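Local coordinates for HTH marR-type domain-containing protein (PDB 7DVR) that binds heme as a sensor protein of the MarR family and probably acts as a DNA-binding transcriptional regulator, at residues Q35-M40 with E56-I61. Sequence-based numbering, arbitrary orientation.
Sequences QGHLVM and EEILHI
With its CG swung anti to the backbone nitrogen (chi1 -169°), His37 directs its imidazole from helix 34-44 toward helix 52-59, where Ile58 and Leu59 receive it. Leu38 and Leu59 both set CG anti to their own carbonyl carbon (chi1 -64° in Leu59), which brings their branched ends nearer the opposite helix than their first bonds alone would suggest. The CD2–NE2 edge of the imidazole meets the methyls, and CD2 of His37 makes the closest approach, 3.4 Å to CD2 of Leu59; this methyl comes to the ring obliquely, and the two side chains lie alongside with their ends pointing opposite ways. Ile58 meets the same ring at its edge, in plane, its CG2 standing 4.0 Å from both CD2 and NE2 of His37. The second methyl of Leu59 serves Leu38: CD1 of Leu59 sits 3.8 Å from CD2 of Leu38 and equally close to its CG. Leucine suits position 59 because its fork gives one methyl to the histidine and the other to the buried leucine; the beta branch of Ile58 puts a methyl at the ring rim. His60 takes positive phi in a Schellman motif that closes helix 52-59 and turns the chain toward helix 63-75, the probable recognition helix of this winged helix-turn-helix domain. Leu38 extends the apolar layer to Leu69 of that helix and to Met50 of strand 50-51, which Ile58 touches as well. Histidine fits the border of this layer because its CD2–NE2 edge packs on methyls, whereas ND1 is hydrogen-bonded to Glu2 of the second subunit. That bond would be expected to favour a protonated imidazole, so His37 takes part both in apolar packing within the probable DNA-binding domain and in a polar, possibly charge-assisted link across the dimer.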
# COMPACT_ATOMS: atom_id res chain seq x y z
N GLN A 35 18.45 -4.01 9.97
CA GLN A 35 19.57 -3.62 10.85
C GLN A 35 19.06 -3.63 12.29
O GLN A 35 19.70 -4.27 13.12
CB GLN A 35 20.14 -2.31 10.37
CG GLN A 35 20.86 -2.49 9.05
CD GLN A 35 21.49 -1.24 8.52
OE1 GLN A 35 21.24 -0.82 7.38
NE2 GLN A 35 22.33 -0.65 9.33
N GLY A 36 17.93 -2.98 12.55
CA GLY A 36 17.30 -2.97 13.88
C GLY A 36 17.16 -4.35 14.44
O GLY A 36 17.41 -4.57 15.62
N HIS A 37 16.66 -5.25 13.62
CA HIS A 37 16.30 -6.60 14.10
C HIS A 37 17.55 -7.26 14.66
O HIS A 37 17.49 -7.83 15.74
CB HIS A 37 15.64 -7.40 12.98
CG HIS A 37 15.03 -8.66 13.50
ND1 HIS A 37 13.80 -8.67 14.12
CD2 HIS A 37 15.45 -9.93 13.54
CE1 HIS A 37 13.49 -9.88 14.52
NE2 HIS A 37 14.48 -10.68 14.17
N LEU A 38 18.62 -7.20 13.90
CA LEU A 38 19.90 -7.86 14.27
C LEU A 38 20.53 -7.12 15.48
O LEU A 38 21.12 -7.73 16.31
CB LEU A 38 20.87 -7.86 13.08
CG LEU A 38 20.53 -8.82 11.93
CD1 LEU A 38 21.66 -8.96 10.92
CD2 LEU A 38 20.08 -10.18 12.42
N VAL A 39 20.40 -5.81 15.61
CA VAL A 39 21.06 -5.05 16.70
C VAL A 39 20.35 -5.42 17.97
O VAL A 39 20.99 -5.68 18.97
CB VAL A 39 20.91 -3.52 16.46
CG1 VAL A 39 21.03 -2.67 17.72
CG2 VAL A 39 21.87 -3.08 15.37
N MET A 40 19.04 -5.47 17.90
CA MET A 40 18.27 -5.79 19.11
C MET A 40 18.51 -7.27 19.48
O MET A 40 18.46 -7.62 20.69
CB MET A 40 16.79 -5.57 18.85
CG MET A 40 16.44 -4.17 18.52
SD MET A 40 17.16 -3.04 19.74
CE MET A 40 16.24 -3.46 21.21
N GLU A 56 21.66 -14.87 8.42
CA GLU A 56 20.84 -15.48 7.33
C GLU A 56 19.65 -16.25 7.91
O GLU A 56 18.51 -16.04 7.48
CB GLU A 56 21.63 -16.49 6.49
CG GLU A 56 22.82 -15.93 5.73
CD GLU A 56 23.89 -16.94 5.31
OE1 GLU A 56 23.55 -18.06 5.01
OE2 GLU A 56 25.05 -16.56 5.30
N GLU A 57 19.92 -17.17 8.83
CA GLU A 57 18.83 -18.01 9.35
C GLU A 57 17.83 -17.15 10.07
O GLU A 57 16.67 -17.38 9.87
CB GLU A 57 19.33 -19.14 10.24
CG GLU A 57 19.94 -20.24 9.43
CD GLU A 57 20.86 -21.16 10.20
OE1 GLU A 57 20.42 -21.71 11.23
OE2 GLU A 57 22.00 -21.35 9.76
N ILE A 58 18.28 -16.22 10.90
CA ILE A 58 17.37 -15.38 11.75
C ILE A 58 16.46 -14.52 10.87
O ILE A 58 15.31 -14.28 11.28
CB ILE A 58 18.18 -14.49 12.69
CG1 ILE A 58 18.95 -15.30 13.74
CG2 ILE A 58 17.29 -13.46 13.36
CD1 ILE A 58 20.15 -14.53 14.32
N LEU A 59 16.96 -14.02 9.74
CA LEU A 59 16.14 -13.13 8.86
C LEU A 59 15.61 -13.85 7.61
O LEU A 59 15.04 -13.17 6.74
CB LEU A 59 17.04 -11.98 8.44
CG LEU A 59 17.50 -11.08 9.58
CD1 LEU A 59 18.48 -10.07 9.02
CD2 LEU A 59 16.32 -10.35 10.24
N HIS A 60 15.86 -15.14 7.46
CA HIS A 60 15.41 -15.92 6.28
C HIS A 60 15.85 -15.24 4.99
O HIS A 60 15.03 -15.06 4.08
CB HIS A 60 13.89 -16.11 6.30
CG HIS A 60 13.33 -16.56 7.60
ND1 HIS A 60 12.72 -15.69 8.48
CD2 HIS A 60 13.27 -17.78 8.17
CE1 HIS A 60 12.31 -16.35 9.55
NE2 HIS A 60 12.64 -17.65 9.38
N ILE A 61 17.13 -14.94 4.87
CA ILE A 61 17.69 -14.32 3.65
C ILE A 61 18.87 -15.15 3.16
O ILE A 61 19.40 -15.99 3.90
CB ILE A 61 18.10 -12.86 3.93
CG1 ILE A 61 19.08 -12.76 5.11
CG2 ILE A 61 16.87 -11.97 4.13
CD1 ILE A 61 19.80 -11.42 5.24